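Local structure of Non-reducing end beta-L-arabinofuranosidase (Bacteroides thetaiotaomicron, 5MQO) at residues Ser276-Asp280 and Asn281-Ile285; Trp327-Val331 and Thr332-Tyr336; Cys354-Pro357 and Asp358-Gln361. The protein is a GH127-family glycoside hydrolase of a gut bacterium, probably an aceric acidase that cleaves sugar linkages in plant pectin. All blocks are in the same frame, centred on the assembly; numbering follows the deposited sequence.

All three contacts are local, lie in the GH127 catalytic domain and follow one another along the chain. Contacts 1 and 3 form one neighbourhood, with centres about 13 Å apart. Arg284 NH2 of contact 1 probably hydrogen-bonds to Ser359 O of contact 3 at 2.6 Å, and Gln361 OE1 of contact 3 probably accepts a hydrogen bond from Asp279 N of contact 1 at 2.8 Å, so the turn of contact 1 leans on the end of the loop in contact 3. Contact 2, at a helix end, stands apart: its centre is about 20 Å from that of contact 1 and about 24 Å from that of contact 3. The nearest atoms of contacts 1 and 2 are about 9 Å apart.

Contact 1. Residues Ser276-Asp280 and Asn281-Ile285; sequences SGTDD and NQDRI
Asp279 and Gln282 mark the ends of a type I beta turn in the loop between helices 258-270 and 297-314, and just past the turn Arg284 comes back to grip the carboxylate of Asp279. The arginine offers one nitrogen to each oxygen, side-on: NE gives a 3.0 Å hydrogen bond to Asp279 OD1, and NH2 one of 3.2 Å to Asp279 OD2. Both oxygens are met from above the carboxylate plane, which is turned 58° from the guanidinium plane, so the salt bridge is not of the flat, coplanar kind. An arginine suits this place because its several N-H groups can serve more than one acceptor: NH2 also reaches Ser359 O, while Asp279 OD2 is also hydrogen-bonded to the hydroxyl of Ser349.

Behind this pair, the backbone closes the turn through Gln282 N to Asp279 O at 2.8 Å, and Asp283 N adds a second bond, to Thr278 O at 2.9 Å. The side chain of Asp283 joins the same two arms. Its CG sits between the backbone N and the carbonyl carbon (chi1 76°), which brings OD1 back to Thr278 N at 2.7 Å, a donor that lies nearly on the extension of the C-O bond. Gly277 fits where its arm runs close against Arg284, its CA making a CA-H...O contact of 3.2 Å with Asp283 O; a side chain at this position would collide with that oxygen.

Asn281, inside the turn, adds two weaker ties. Its ND2 makes a weak bond to Asp283 OD2 at 3.0 Å, which may help to orient the carboxylate, and its backbone N reaches Thr278 OG1 in another weak bond of 3.3 Å.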
# COMPACT_ATOMS: atom_id res chain seq x y z
N SER A 276 -18.92 21.44 -15.07
CA SER A 276 -18.19 20.36 -15.74
C SER A 276 -16.90 19.89 -14.99
O SER A 276 -15.74 20.02 -15.45
CB SER A 276 -17.94 20.72 -17.21
OG SER A 276 -17.69 22.11 -17.35
N GLY A 277 -17.14 19.35 -13.81
CA GLY A 277 -16.20 18.43 -13.22
C GLY A 277 -16.26 17.10 -13.98
O GLY A 277 -17.06 16.93 -14.90
N THR A 278 -15.41 16.16 -13.60
CA THR A 278 -15.27 14.95 -14.36
C THR A 278 -15.22 13.76 -13.43
O THR A 278 -14.76 13.86 -12.31
CB THR A 278 -14.01 15.02 -15.25
OG1 THR A 278 -12.89 15.48 -14.51
CG2 THR A 278 -14.22 15.99 -16.41
N ASP A 279 -15.73 12.62 -13.90
CA ASP A 279 -15.54 11.35 -13.20
C ASP A 279 -14.04 11.13 -12.96
O ASP A 279 -13.61 10.72 -11.90
CB ASP A 279 -16.14 10.19 -14.02
CG ASP A 279 -17.66 10.26 -14.16
OD1 ASP A 279 -18.29 11.07 -13.41
OD2 ASP A 279 -18.21 9.50 -15.02
N ASP A 280 -13.25 11.44 -13.96
CA ASP A 280 -11.82 11.25 -13.95
C ASP A 280 -11.15 11.98 -12.79
O ASP A 280 -10.24 11.42 -12.19
CB ASP A 280 -11.22 11.69 -15.29
CG ASP A 280 -9.87 11.13 -15.53
OD1 ASP A 280 -9.60 9.92 -15.24
OD2 ASP A 280 -9.06 11.88 -16.07
N ASN A 281 -11.63 13.18 -12.45
CA ASN A 281 -11.21 13.86 -11.21
C ASN A 281 -12.20 13.72 -10.03
O ASN A 281 -12.17 14.54 -9.09
CB ASN A 281 -10.87 15.33 -11.47
CG ASN A 281 -10.20 16.01 -10.27
OD1 ASN A 281 -9.30 15.44 -9.61
ND2 ASN A 281 -10.68 17.22 -9.94
N GLN A 282 -13.02 12.66 -10.04
CA GLN A 282 -14.04 12.39 -9.01
C GLN A 282 -14.80 13.67 -8.58
O GLN A 282 -15.04 13.88 -7.38
CB GLN A 282 -13.41 11.73 -7.77
CG GLN A 282 -12.59 10.48 -8.01
CD GLN A 282 -11.29 10.69 -8.77
OE1 GLN A 282 -10.55 11.65 -8.52
NE2 GLN A 282 -11.02 9.81 -9.74
N ASP A 283 -15.13 14.55 -9.53
CA ASP A 283 -15.78 15.82 -9.18
C ASP A 283 -16.88 16.25 -10.16
O ASP A 283 -17.15 17.46 -10.27
CB ASP A 283 -14.72 16.95 -8.90
CG ASP A 283 -14.05 17.55 -10.17
OD1 ASP A 283 -14.23 17.04 -11.30
OD2 ASP A 283 -13.31 18.57 -10.03
N ARG A 284 -17.51 15.29 -10.85
CA ARG A 284 -18.68 15.56 -11.70
C ARG A 284 -19.86 15.92 -10.80
O ARG A 284 -20.61 16.86 -11.07
CB ARG A 284 -19.07 14.37 -12.60
CG ARG A 284 -20.09 14.71 -13.69
CD ARG A 284 -21.02 13.57 -14.08
NE ARG A 284 -20.39 12.54 -14.92
CZ ARG A 284 -20.45 12.46 -16.26
NH1 ARG A 284 -21.11 13.35 -16.97
NH2 ARG A 284 -19.84 11.47 -16.91
N ILE A 285 -19.99 15.16 -9.71
CA ILE A 285 -21.05 15.30 -8.72
C ILE A 285 -20.41 15.51 -7.34
O ILE A 285 -19.25 15.18 -7.15
CB ILE A 285 -21.99 14.06 -8.73
CG1 ILE A 285 -21.31 12.80 -8.11
CG2 ILE A 285 -22.46 13.79 -10.16
CD1 ILE A 285 -22.02 11.48 -8.35

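Contact 2. Residues Trp327-Val331 and Thr332-Tyr336; sequences WNDIV and TRKMY
Lys334 and Arg333 share one carboxylate, that of Asp329, in a salt-bridge network at the end of helix 317-333. The lysine side chain runs extended beyond CG. Its CB lies 3.9 Å from both Asp329 O and Ile330 O, and CG stays by the former; CD then passes 3.7 Å from Asp329 OD2 and CE closes to 3.2 Å from the same oxygen. At the tip, NZ bonds to Asp329 OD2 at 2.9 Å on its syn lone pair. That oxygen also accepts a hydrogen bond from Ala293 N, which ties the network to a neighbouring loop.

Arg333 takes the other oxygen with two nitrogens: NE reaches Asp329 OD1 at 2.9 Å nearly along the C-O bond, while NH2 comes to it from above the carboxylate plane. Two basic residues thus suit a buried aspartate, whose charge they would be expected to balance. One residue earlier, Thr332 reaches back a helical turn: its N and OG1 both bond to Asn328 O, at 3.0 and 2.7 Å, from opposite faces of its plane.

Val331 and Met335 lie side by side and pack against Leu407 of helix 402-416, whereas Ile330 touches helices 382-399 and 297-314.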
# COMPACT_ATOMS: atom_id res chain seq x y z
N TRP A 327 -15.59 1.59 -0.66
CA TRP A 327 -14.60 0.57 -0.29
C TRP A 327 -15.12 -0.73 -0.85
O TRP A 327 -14.43 -1.42 -1.57
CB TRP A 327 -14.39 0.49 1.23
CG TRP A 327 -13.49 -0.63 1.63
CD1 TRP A 327 -12.13 -0.60 1.70
CD2 TRP A 327 -13.89 -1.94 2.03
NE1 TRP A 327 -11.65 -1.84 2.10
CE2 TRP A 327 -12.71 -2.68 2.30
CE3 TRP A 327 -15.13 -2.58 2.17
CZ2 TRP A 327 -12.75 -4.03 2.73
CZ3 TRP A 327 -15.16 -3.94 2.59
CH2 TRP A 327 -13.98 -4.64 2.86
N ASN A 328 -16.37 -1.02 -0.54
CA ASN A 328 -17.04 -2.20 -1.01
C ASN A 328 -16.96 -2.38 -2.53
O ASN A 328 -16.69 -3.46 -2.99
CB ASN A 328 -18.51 -2.13 -0.58
CG ASN A 328 -19.20 -3.47 -0.68
OD1 ASN A 328 -19.79 -3.81 -1.72
ND2 ASN A 328 -19.12 -4.26 0.41
N ASP A 329 -17.21 -1.31 -3.28
CA ASP A 329 -17.15 -1.31 -4.76
C ASP A 329 -15.76 -1.70 -5.29
O ASP A 329 -15.61 -2.61 -6.10
CB ASP A 329 -17.50 0.08 -5.31
CG ASP A 329 -17.58 0.10 -6.83
OD1 ASP A 329 -17.93 -0.95 -7.41
OD2 ASP A 329 -17.29 1.16 -7.44
N ILE A 330 -14.76 -1.02 -4.78
CA ILE A 330 -13.40 -1.35 -5.08
C ILE A 330 -13.08 -2.83 -4.83
O ILE A 330 -12.57 -3.53 -5.70
CB ILE A 330 -12.44 -0.47 -4.23
CG1 ILE A 330 -12.47 1.00 -4.70
CG2 ILE A 330 -11.01 -0.98 -4.33
CD1 ILE A 330 -12.04 2.00 -3.66
N VAL A 331 -13.37 -3.30 -3.63
CA VAL A 331 -12.79 -4.54 -3.15
C VAL A 331 -13.53 -5.74 -3.69
O VAL A 331 -12.93 -6.78 -3.95
CB VAL A 331 -12.73 -4.53 -1.60
CG1 VAL A 331 -12.71 -5.93 -1.00
CG2 VAL A 331 -11.52 -3.73 -1.15
N THR A 332 -14.84 -5.63 -3.84
CA THR A 332 -15.59 -6.76 -4.36
C THR A 332 -15.78 -6.70 -5.91
O THR A 332 -16.25 -7.68 -6.53
CB THR A 332 -16.93 -6.85 -3.61
OG1 THR A 332 -17.76 -5.75 -3.99
CG2 THR A 332 -16.70 -6.83 -2.08
N ARG A 333 -15.43 -5.58 -6.53
CA ARG A 333 -15.78 -5.40 -7.94
C ARG A 333 -14.73 -4.81 -8.84
O ARG A 333 -14.84 -5.00 -10.05
CB ARG A 333 -17.09 -4.61 -8.10
CG ARG A 333 -18.20 -5.05 -7.16
CD ARG A 333 -19.58 -4.65 -7.66
NE ARG A 333 -19.62 -3.23 -7.95
CZ ARG A 333 -20.60 -2.61 -8.60
NH1 ARG A 333 -21.67 -3.28 -9.02
NH2 ARG A 333 -20.51 -1.29 -8.82
N LYS A 334 -13.74 -4.09 -8.31
CA LYS A 334 -12.83 -3.32 -9.15
C LYS A 334 -11.35 -3.35 -8.74
O LYS A 334 -10.60 -2.42 -9.04
CB LYS A 334 -13.30 -1.87 -9.18
CG LYS A 334 -14.65 -1.70 -9.82
CD LYS A 334 -14.98 -0.23 -9.95
CE LYS A 334 -16.45 -0.03 -10.29
NZ LYS A 334 -16.73 1.43 -10.31
N MET A 335 -10.92 -4.40 -8.05
CA MET A 335 -9.56 -4.46 -7.52
C MET A 335 -8.92 -5.71 -8.01
O MET A 335 -9.53 -6.78 -7.94
CB MET A 335 -9.58 -4.49 -6.01
CG MET A 335 -8.22 -4.61 -5.36
SD MET A 335 -8.37 -4.53 -3.57
CE MET A 335 -8.73 -6.25 -3.26
N TYR A 336 -7.69 -5.60 -8.47
CA TYR A 336 -6.94 -6.79 -8.82
C TYR A 336 -6.58 -7.61 -7.56
O TYR A 336 -6.49 -7.07 -6.45
CB TYR A 336 -5.71 -6.42 -9.63
CG TYR A 336 -6.08 -5.93 -10.97
CD1 TYR A 336 -6.33 -4.58 -11.21
CD2 TYR A 336 -6.15 -6.80 -12.04
CE1 TYR A 336 -6.66 -4.11 -12.49
CE2 TYR A 336 -6.48 -6.37 -13.31
CZ TYR A 336 -6.73 -5.02 -13.55
OH TYR A 336 -7.05 -4.62 -14.84

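Contact 3. Residues Cys354-Pro357 and Asp358-Gln361; sequences CYEP and DSIQ
A local surface contact, in which Ser359 meets Glu356 and Ile360 meets Cys354, folds up the loop that leads from strand 347-349 to strand 361-364. Ser359 OG donates to Glu356 OE1 at 2.8 Å, arriving on the anti side of the carboxylate and 35° out of its plane. The serine hydroxyl stands anti to its own carbonyl carbon (chi1 -70°), which turns it to the glutamate; a long acidic chain is suited here, since it can carry its carboxylate out past the backbone to a hydroxyl three residues on. The methylene of Ser359 serves a second neighbour: CB lies 3.8 Å from Cys354 SG.

The backbone beneath these groups forms two overlapping beta turns. Ser359 N bonds to Glu356 O at 3.2 Å, and Ile360 N to Pro357 O at 3.0 Å. Pro357 fits the second position of the first turn, where its ring fixes phi near the value needed and its nitrogen has no hydrogen to offer. With an alanine in place of Ser359, Glu356 OE1 would lose this donor and its carboxylate would probably be freer to turn at the surface.

At the close of the second turn, Ile360 directs its side chain toward the first arm. CG1 packs 4.1 Å from Cys354 CB, and CD1 lies 3.9 Å from both Cys354 O and Pro357 CA, so the branched aliphatic chain covers the cysteine methylene and the backbone alike. From there the chain enters strand 361-364, where the backbone of Gln361 bonds to that of Ser349 and its side-chain NE2 reaches Gly277 O.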
# COMPACT_ATOMS: atom_id res chain seq x y z
N CYS A 354 -25.18 5.10 -20.99
CA CYS A 354 -25.71 6.45 -21.14
C CYS A 354 -26.07 6.82 -22.59
O CYS A 354 -25.37 6.47 -23.55
CB CYS A 354 -24.70 7.43 -20.58
SG CYS A 354 -25.28 9.12 -20.48
N TYR A 355 -27.16 7.57 -22.71
CA TYR A 355 -27.75 7.96 -23.99
C TYR A 355 -27.38 9.39 -24.44
O TYR A 355 -27.45 9.65 -25.62
CB TYR A 355 -29.28 7.79 -23.95
CG TYR A 355 -29.75 6.34 -23.92
CD1 TYR A 355 -29.90 5.65 -22.70
CD2 TYR A 355 -30.06 5.66 -25.11
CE1 TYR A 355 -30.35 4.35 -22.68
CE2 TYR A 355 -30.50 4.35 -25.10
CZ TYR A 355 -30.65 3.69 -23.88
OH TYR A 355 -31.08 2.39 -23.87
N GLU A 356 -27.01 10.31 -23.53
CA GLU A 356 -26.40 11.59 -23.95
C GLU A 356 -24.88 11.36 -24.11
O GLU A 356 -24.18 11.09 -23.12
CB GLU A 356 -26.63 12.72 -22.93
CG GLU A 356 -28.08 12.94 -22.47
CD GLU A 356 -28.17 13.73 -21.14
OE1 GLU A 356 -27.37 13.50 -20.19
OE2 GLU A 356 -29.07 14.60 -21.03
N PRO A 357 -24.36 11.42 -25.35
CA PRO A 357 -22.91 11.22 -25.47
C PRO A 357 -22.06 12.35 -24.87
O PRO A 357 -20.91 12.09 -24.51
CB PRO A 357 -22.68 11.08 -26.99
CG PRO A 357 -23.90 11.63 -27.63
CD PRO A 357 -25.03 11.41 -26.67
N ASP A 358 -22.61 13.57 -24.75
CA ASP A 358 -21.91 14.70 -24.07
C ASP A 358 -21.69 14.47 -22.58
O ASP A 358 -20.80 15.09 -22.00
CB ASP A 358 -22.66 16.01 -24.28
CG ASP A 358 -22.71 16.42 -25.75
OD1 ASP A 358 -22.40 15.58 -26.63
OD2 ASP A 358 -23.07 17.57 -26.03
N SER A 359 -22.51 13.60 -21.98
CA SER A 359 -22.30 13.10 -20.61
C SER A 359 -21.17 12.06 -20.48
O SER A 359 -20.65 11.87 -19.38
CB SER A 359 -23.58 12.49 -20.05
OG SER A 359 -24.55 13.49 -19.80
N ILE A 360 -20.82 11.38 -21.58
CA ILE A 360 -19.77 10.35 -21.58
C ILE A 360 -18.38 11.00 -21.69
O ILE A 360 -18.05 11.62 -22.69
CB ILE A 360 -19.98 9.33 -22.71
CG1 ILE A 360 -21.35 8.67 -22.55
CG2 ILE A 360 -18.87 8.28 -22.70
CD1 ILE A 360 -21.78 7.87 -23.76
N GLN A 361 -17.57 10.84 -20.65
CA GLN A 361 -16.28 11.51 -20.57
C GLN A 361 -15.14 10.53 -20.76
O GLN A 361 -15.31 9.35 -20.52
CB GLN A 361 -16.13 12.14 -19.21
CG GLN A 361 -17.10 13.26 -18.88
CD GLN A 361 -17.03 13.69 -17.43
OE1 GLN A 361 -16.39 13.04 -16.59
NE2 GLN A 361 -17.71 14.77 -17.12